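Long-range contact in carboxylesterase (EST-2) (Archaeoglobus fulgidus, PDB 5FRD), which probably hydrolyses carboxylic esters as a thermophilic alpha/beta hydrolase, and binds coenzyme A near its active site: residues A34-G46 with M229-E243. Residues are numbered along the deposited sequence; the frame is centred on the assembly and turned at random. Where two conformers were deposited one is given.
Sequences ATQWVNQLTAIGG and MVMLEKHVEFNEALE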
loop_
_atom_site.group_PDB
_atom_site.type_symbol
_atom_site.label_atom_id
_atom_site.label_comp_id
_atom_site.label_asym_id
_atom_site.label_seq_id
_atom_site.Cartn_x
_atom_site.Cartn_y
_atom_site.Cartn_z
ATOM N N ALA A 34 -8.403 3.956 3.115
ATOM C CA ALA A 34 -8.510 2.708 3.811
ATOM C C ALA A 34 -9.478 1.710 3.207
ATOM O O ALA A 34 -9.300 0.516 3.381
ATOM C CB ALA A 34 -8.868 2.956 5.257
ATOM N N THR A 35 -10.500 2.211 2.508
ATOM C CA THR A 35 -11.494 1.343 1.915
ATOM C C THR A 35 -10.910 0.430 0.856
ATOM O O THR A 35 -11.499 -0.608 0.529
ATOM C CB THR A 35 -12.695 2.072 1.339
ATOM O OG1 THR A 35 -12.314 2.858 0.224
ATOM C CG2 THR A 35 -13.386 2.925 2.368
ATOM N N GLN A 36 -9.706 0.720 0.349
ATOM C CA GLN A 36 -9.006 -0.188 -0.543
ATOM C C GLN A 36 -8.863 -1.585 0.011
ATOM O O GLN A 36 -8.740 -2.567 -0.733
ATOM C CB GLN A 36 -7.591 0.362 -0.728
ATOM C CG GLN A 36 -6.839 -0.286 -1.843
ATOM C CD GLN A 36 -5.499 0.275 -1.903
ATOM O OE1 GLN A 36 -5.293 1.486 -2.019
ATOM N NE2 GLN A 36 -4.570 -0.606 -1.802
ATOM N N TRP A 37 -8.822 -1.670 1.350
ATOM C CA TRP A 37 -8.534 -2.893 2.038
ATOM C C TRP A 37 -9.744 -3.579 2.647
ATOM O O TRP A 37 -9.578 -4.541 3.420
ATOM C CB TRP A 37 -7.529 -2.630 3.152
ATOM C CG TRP A 37 -6.236 -2.043 2.647
ATOM C CD1 TRP A 37 -5.814 -0.758 2.788
ATOM C CD2 TRP A 37 -5.210 -2.718 1.933
ATOM N NE1 TRP A 37 -4.591 -0.600 2.248
ATOM C CE2 TRP A 37 -4.175 -1.792 1.713
ATOM C CE3 TRP A 37 -5.043 -4.045 1.480
ATOM C CZ2 TRP A 37 -3.013 -2.128 1.054
ATOM C CZ3 TRP A 37 -3.873 -4.389 0.869
ATOM C CH2 TRP A 37 -2.874 -3.435 0.652
ATOM N N VAL A 38 -10.962 -3.154 2.295
ATOM C CA VAL A 38 -12.157 -3.759 2.913
ATOM C C VAL A 38 -12.201 -5.287 2.847
ATOM O O VAL A 38 -12.594 -5.925 3.802
ATOM C CB VAL A 38 -13.507 -3.207 2.399
ATOM C CG1 VAL A 38 -13.704 -1.782 2.891
ATOM C CG2 VAL A 38 -13.660 -3.339 0.895
ATOM N N ASN A 39 -11.787 -5.863 1.722
ATOM C CA ASN A 39 -11.845 -7.328 1.599
ATOM C C ASN A 39 -10.867 -8.058 2.498
ATOM O O ASN A 39 -11.102 -9.198 2.911
ATOM C CB ASN A 39 -11.607 -7.770 0.152
ATOM C CG ASN A 39 -12.610 -7.195 -0.802
ATOM O OD1 ASN A 39 -13.794 -7.546 -0.754
ATOM N ND2 ASN A 39 -12.173 -6.287 -1.657
ATOM N N GLN A 40 -9.772 -7.384 2.880
ATOM C CA GLN A 40 -8.813 -7.923 3.818
ATOM C C GLN A 40 -9.239 -7.668 5.267
ATOM O O GLN A 40 -9.129 -8.541 6.128
ATOM C CB GLN A 40 -7.418 -7.322 3.585
ATOM C CG GLN A 40 -6.749 -7.793 2.301
ATOM C CD GLN A 40 -7.455 -7.332 1.040
ATOM O OE1 GLN A 40 -7.683 -6.148 0.846
ATOM N NE2 GLN A 40 -7.806 -8.306 0.117
ATOM N N LEU A 41 -9.776 -6.481 5.514
ATOM C CA LEU A 41 -10.182 -6.118 6.863
ATOM C C LEU A 41 -11.261 -7.050 7.379
ATOM O O LEU A 41 -11.215 -7.443 8.541
ATOM C CB LEU A 41 -10.648 -4.675 6.931
ATOM C CG LEU A 41 -9.531 -3.655 6.767
ATOM C CD1 LEU A 41 -10.123 -2.321 6.384
ATOM C CD2 LEU A 41 -8.716 -3.555 8.056
ATOM N N THR A 42 -12.198 -7.415 6.514
ATOM C CA THR A 42 -13.331 -8.270 6.906
ATOM C C THR A 42 -12.936 -9.724 7.092
ATOM O O THR A 42 -13.556 -10.422 7.901
ATOM C CB THR A 42 -14.509 -8.151 5.919
ATOM O OG1 THR A 42 -14.054 -8.514 4.607
ATOM C CG2 THR A 42 -15.117 -6.783 5.925
ATOM N N ALA A 43 -11.918 -10.187 6.386
ATOM C CA ALA A 43 -11.522 -11.592 6.436
ATOM C C ALA A 43 -10.345 -11.868 7.331
ATOM O O ALA A 43 -10.351 -12.836 8.068
ATOM C CB ALA A 43 -11.236 -12.108 5.023
ATOM N N ILE A 44 -9.327 -11.028 7.258
ATOM C CA ILE A 44 -8.077 -11.204 7.979
ATOM C C ILE A 44 -8.069 -10.383 9.253
ATOM O O ILE A 44 -7.586 -10.864 10.277
ATOM C CB ILE A 44 -6.908 -10.800 7.086
ATOM C CG1 ILE A 44 -6.829 -11.862 5.968
ATOM C CG2 ILE A 44 -5.606 -10.694 7.858
ATOM C CD1 ILE A 44 -5.873 -11.530 4.876
ATOM N N GLY A 45 -8.634 -9.179 9.195
ATOM C CA GLY A 45 -8.625 -8.286 10.347
ATOM C C GLY A 45 -7.517 -7.275 10.279
ATOM O O GLY A 45 -6.829 -7.157 9.272
ATOM N N GLY A 46 -7.353 -6.555 11.380
ATOM C CA GLY A 46 -6.333 -5.527 11.493
ATOM C C GLY A 46 -6.882 -4.122 11.322
ATOM O O GLY A 46 -8.088 -3.885 11.391
ATOM N N MET A 229 -4.312 -3.729 -8.978
ATOM C CA MET A 229 -5.322 -3.701 -7.895
ATOM C C MET A 229 -5.697 -5.098 -7.376
ATOM O O MET A 229 -6.861 -5.408 -7.103
ATOM C CB MET A 229 -6.571 -2.936 -8.361
ATOM C CG MET A 229 -6.308 -1.542 -8.858
ATOM S SD MET A 229 -5.325 -0.537 -7.737
ATOM C CE MET A 229 -6.368 -0.501 -6.304
ATOM N N VAL A 230 -4.672 -5.917 -7.170
ATOM C CA VAL A 230 -4.812 -7.325 -6.848
ATOM C C VAL A 230 -5.667 -7.616 -5.609
ATOM O O VAL A 230 -6.406 -8.583 -5.561
ATOM C CB VAL A 230 -3.425 -7.976 -6.781
ATOM C CG1 VAL A 230 -2.541 -7.348 -5.697
ATOM C CG2 VAL A 230 -3.528 -9.465 -6.565
ATOM N N MET A 231 -5.597 -6.757 -4.585
ATOM C CA MET A 231 -6.358 -6.992 -3.350
ATOM C C MET A 231 -7.856 -6.802 -3.536
ATOM O O MET A 231 -8.622 -7.309 -2.739
ATOM C CB MET A 231 -5.838 -6.096 -2.212
ATOM C CG MET A 231 -6.196 -4.618 -2.311
ATOM S SD MET A 231 -5.557 -3.699 -3.712
ATOM C CE MET A 231 -3.848 -3.908 -3.337
ATOM N N LEU A 232 -8.240 -6.043 -4.570
ATOM C CA LEU A 232 -9.640 -5.837 -4.954
ATOM C C LEU A 232 -10.070 -6.789 -6.045
ATOM O O LEU A 232 -11.231 -7.183 -6.086
ATOM C CB LEU A 232 -9.837 -4.403 -5.470
ATOM C CG LEU A 232 -9.634 -3.294 -4.452
ATOM C CD1 LEU A 232 -9.583 -1.936 -5.136
ATOM C CD2 LEU A 232 -10.736 -3.332 -3.414
ATOM N N GLU A 233 -9.175 -7.112 -6.967
ATOM C CA GLU A 233 -9.563 -7.916 -8.150
ATOM C C GLU A 233 -9.613 -9.403 -7.864
ATOM O O GLU A 233 -10.414 -10.135 -8.485
ATOM C CB GLU A 233 -8.563 -7.696 -9.287
ATOM C CG GLU A 233 -8.463 -6.307 -9.897
ATOM C CD GLU A 233 -7.340 -6.245 -10.934
ATOM O OE1 GLU A 233 -6.180 -6.064 -10.529
ATOM O OE2 GLU A 233 -7.635 -6.394 -12.156
ATOM N N LYS A 234 -8.726 -9.871 -7.004
ATOM C CA LYS A 234 -8.602 -11.275 -6.653
ATOM C C LYS A 234 -8.454 -11.376 -5.140
ATOM O O LYS A 234 -7.478 -11.913 -4.640
ATOM C CB LYS A 234 -7.423 -11.939 -7.358
ATOM C CG LYS A 234 -7.584 -12.040 -8.867
ATOM C CD LYS A 234 -8.645 -13.030 -9.259
ATOM C CE LYS A 234 -8.682 -13.159 -10.779
ATOM N NZ LYS A 234 -9.689 -14.159 -11.193
ATOM N N HIS A 235 -9.461 -10.857 -4.446
ATOM C CA HIS A 235 -9.332 -10.785 -2.987
ATOM C C HIS A 235 -9.244 -12.101 -2.270
ATOM O O HIS A 235 -8.544 -12.219 -1.283
ATOM C CB HIS A 235 -10.403 -9.894 -2.356
ATOM C CG HIS A 235 -11.747 -10.540 -2.204
ATOM N ND1 HIS A 235 -12.738 -10.369 -3.129
ATOM C CD2 HIS A 235 -12.262 -11.332 -1.234
ATOM C CE1 HIS A 235 -13.830 -10.989 -2.712
ATOM N NE2 HIS A 235 -13.561 -11.596 -1.578
ATOM N N VAL A 236 -9.928 -13.140 -2.777
ATOM C CA VAL A 236 -9.871 -14.410 -2.128
ATOM C C VAL A 236 -8.471 -15.030 -2.219
ATOM O O VAL A 236 -7.928 -15.537 -1.256
ATOM C CB VAL A 236 -10.945 -15.379 -2.684
ATOM C CG1 VAL A 236 -10.802 -16.760 -2.064
ATOM C CG2 VAL A 236 -12.320 -14.787 -2.468
ATOM N N GLU A 237 -7.848 -14.935 -3.406
ATOM C CA GLU A 237 -6.497 -15.427 -3.627
ATOM C C GLU A 237 -5.470 -14.614 -2.852
ATOM O O GLU A 237 -4.548 -15.167 -2.267
ATOM C CB GLU A 237 -6.181 -15.395 -5.113
ATOM C CG GLU A 237 -7.074 -16.347 -5.930
ATOM C CD GLU A 237 -8.408 -15.795 -6.408
ATOM O OE1 GLU A 237 -8.871 -14.709 -6.024
ATOM O OE2 GLU A 237 -9.111 -16.498 -7.187
ATOM N N PHE A 238 -5.675 -13.314 -2.832
ATOM C CA PHE A 238 -4.806 -12.440 -2.051
ATOM C C PHE A 238 -4.873 -12.802 -0.580
ATOM O O PHE A 238 -3.834 -12.980 0.060
ATOM C CB PHE A 238 -5.200 -10.979 -2.289
ATOM C CG PHE A 238 -4.301 -9.984 -1.569
ATOM C CD1 PHE A 238 -4.533 -9.676 -0.249
ATOM C CD2 PHE A 238 -3.256 -9.365 -2.226
ATOM C CE1 PHE A 238 -3.704 -8.787 0.439
ATOM C CE2 PHE A 238 -2.441 -8.468 -1.561
ATOM C CZ PHE A 238 -2.645 -8.205 -0.232
ATOM N N ASN A 239 -6.090 -12.961 -0.066
ATOM C CA ASN A 239 -6.270 -13.262 1.336
ATOM C C ASN A 239 -5.680 -14.602 1.703
ATOM O O ASN A 239 -5.127 -14.776 2.776
ATOM C CB ASN A 239 -7.724 -13.234 1.718
ATOM C CG ASN A 239 -8.316 -11.832 1.765
ATOM O OD1 ASN A 239 -7.606 -10.843 1.571
ATOM N ND2 ASN A 239 -9.609 -11.732 1.980
ATOM N N GLU A 240 -5.835 -15.596 0.827
ATOM C CA GLU A 240 -5.264 -16.901 1.124
ATOM C C GLU A 240 -3.741 -16.840 1.265
ATOM O O GLU A 240 -3.158 -17.458 2.158
ATOM C CB GLU A 240 -5.716 -17.897 0.038
ATOM C CG GLU A 240 -5.216 -19.318 0.195
ATOM C CD GLU A 240 -5.709 -20.231 -0.924
ATOM O OE1 GLU A 240 -6.840 -20.041 -1.432
ATOM O OE2 GLU A 240 -4.939 -21.146 -1.292
ATOM N N ALA A 241 -3.081 -16.104 0.365
ATOM C CA ALA A 241 -1.641 -15.939 0.420
ATOM C C ALA A 241 -1.222 -15.210 1.691
ATOM O O ALA A 241 -0.270 -15.584 2.355
ATOM C CB ALA A 241 -1.132 -15.173 -0.788
ATOM N N LEU A 242 -1.936 -14.138 2.006
ATOM C CA LEU A 242 -1.616 -13.360 3.205
ATOM C C LEU A 242 -1.813 -14.181 4.457
ATOM O O LEU A 242 -0.953 -14.152 5.327
ATOM C CB LEU A 242 -2.420 -12.063 3.217
ATOM C CG LEU A 242 -2.207 -11.127 4.423
ATOM C CD1 LEU A 242 -0.751 -10.777 4.593
ATOM C CD2 LEU A 242 -3.028 -9.858 4.235
ATOM N N GLU A 243 -2.914 -14.921 4.537
ATOM C CA GLU A 243 -3.179 -15.749 5.714
ATOM C C GLU A 243 -2.120 -16.830 5.922
ATOM O O GLU A 243 -1.689 -17.067 7.076
ATOM C CB GLU A 243 -4.580 -16.345 5.664
ATOM C CG GLU A 243 -4.972 -17.083 6.936
ATOM C CD GLU A 243 -5.033 -16.185 8.178
ATOM O OE1 GLU A 243 -5.380 -14.986 8.083
ATOM O OE2 GLU A 243 -4.724 -16.687 9.273
HETATM O O HOH W 1 -13.260 -6.069 -4.413
#
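Gln40 of helix 38-43 reaches across to Met231 and Asn239, joining the first helix of this alpha/beta-hydrolase fold to the short helix 230-233 and the C-terminal helix 235-249 on one side of the sheet; the short segments 38-43 and 235-243 cross at -51°. The Gln40 chain, bent at chi2 (66°), brings its NE2 to hydrogen-bond Met231 O at 3.1 Å, in the carbonyl plane and on a lone pair, and Asn239 OD1 at 2.9 Å. Asn239 ND2 donates a hydrogen bond to Asn39 O, 3.1 Å away, from above that carbonyl's plane, and a water links Asn39 ND2 to Leu232 O. A leucine in place of Gln40 would probably leave Met231 O and Asn239 OD1 without this shared donor in a buried setting. The Asn39 amide also stacks nearly flat on the His235 ring, planes 12° apart. Among the apolar groups, Met231 SD stands above the six-membered ring of Trp37, a distant Met-aromatic contact, and Phe238 CZ meets that ring's edge. Met231 and Trp37 also touch His88 at the end of strand 83-88, close to what is probably the nucleophile elbow. Beneath the amide, Gln40 CG lies 3.7 Å from Phe238 CE1.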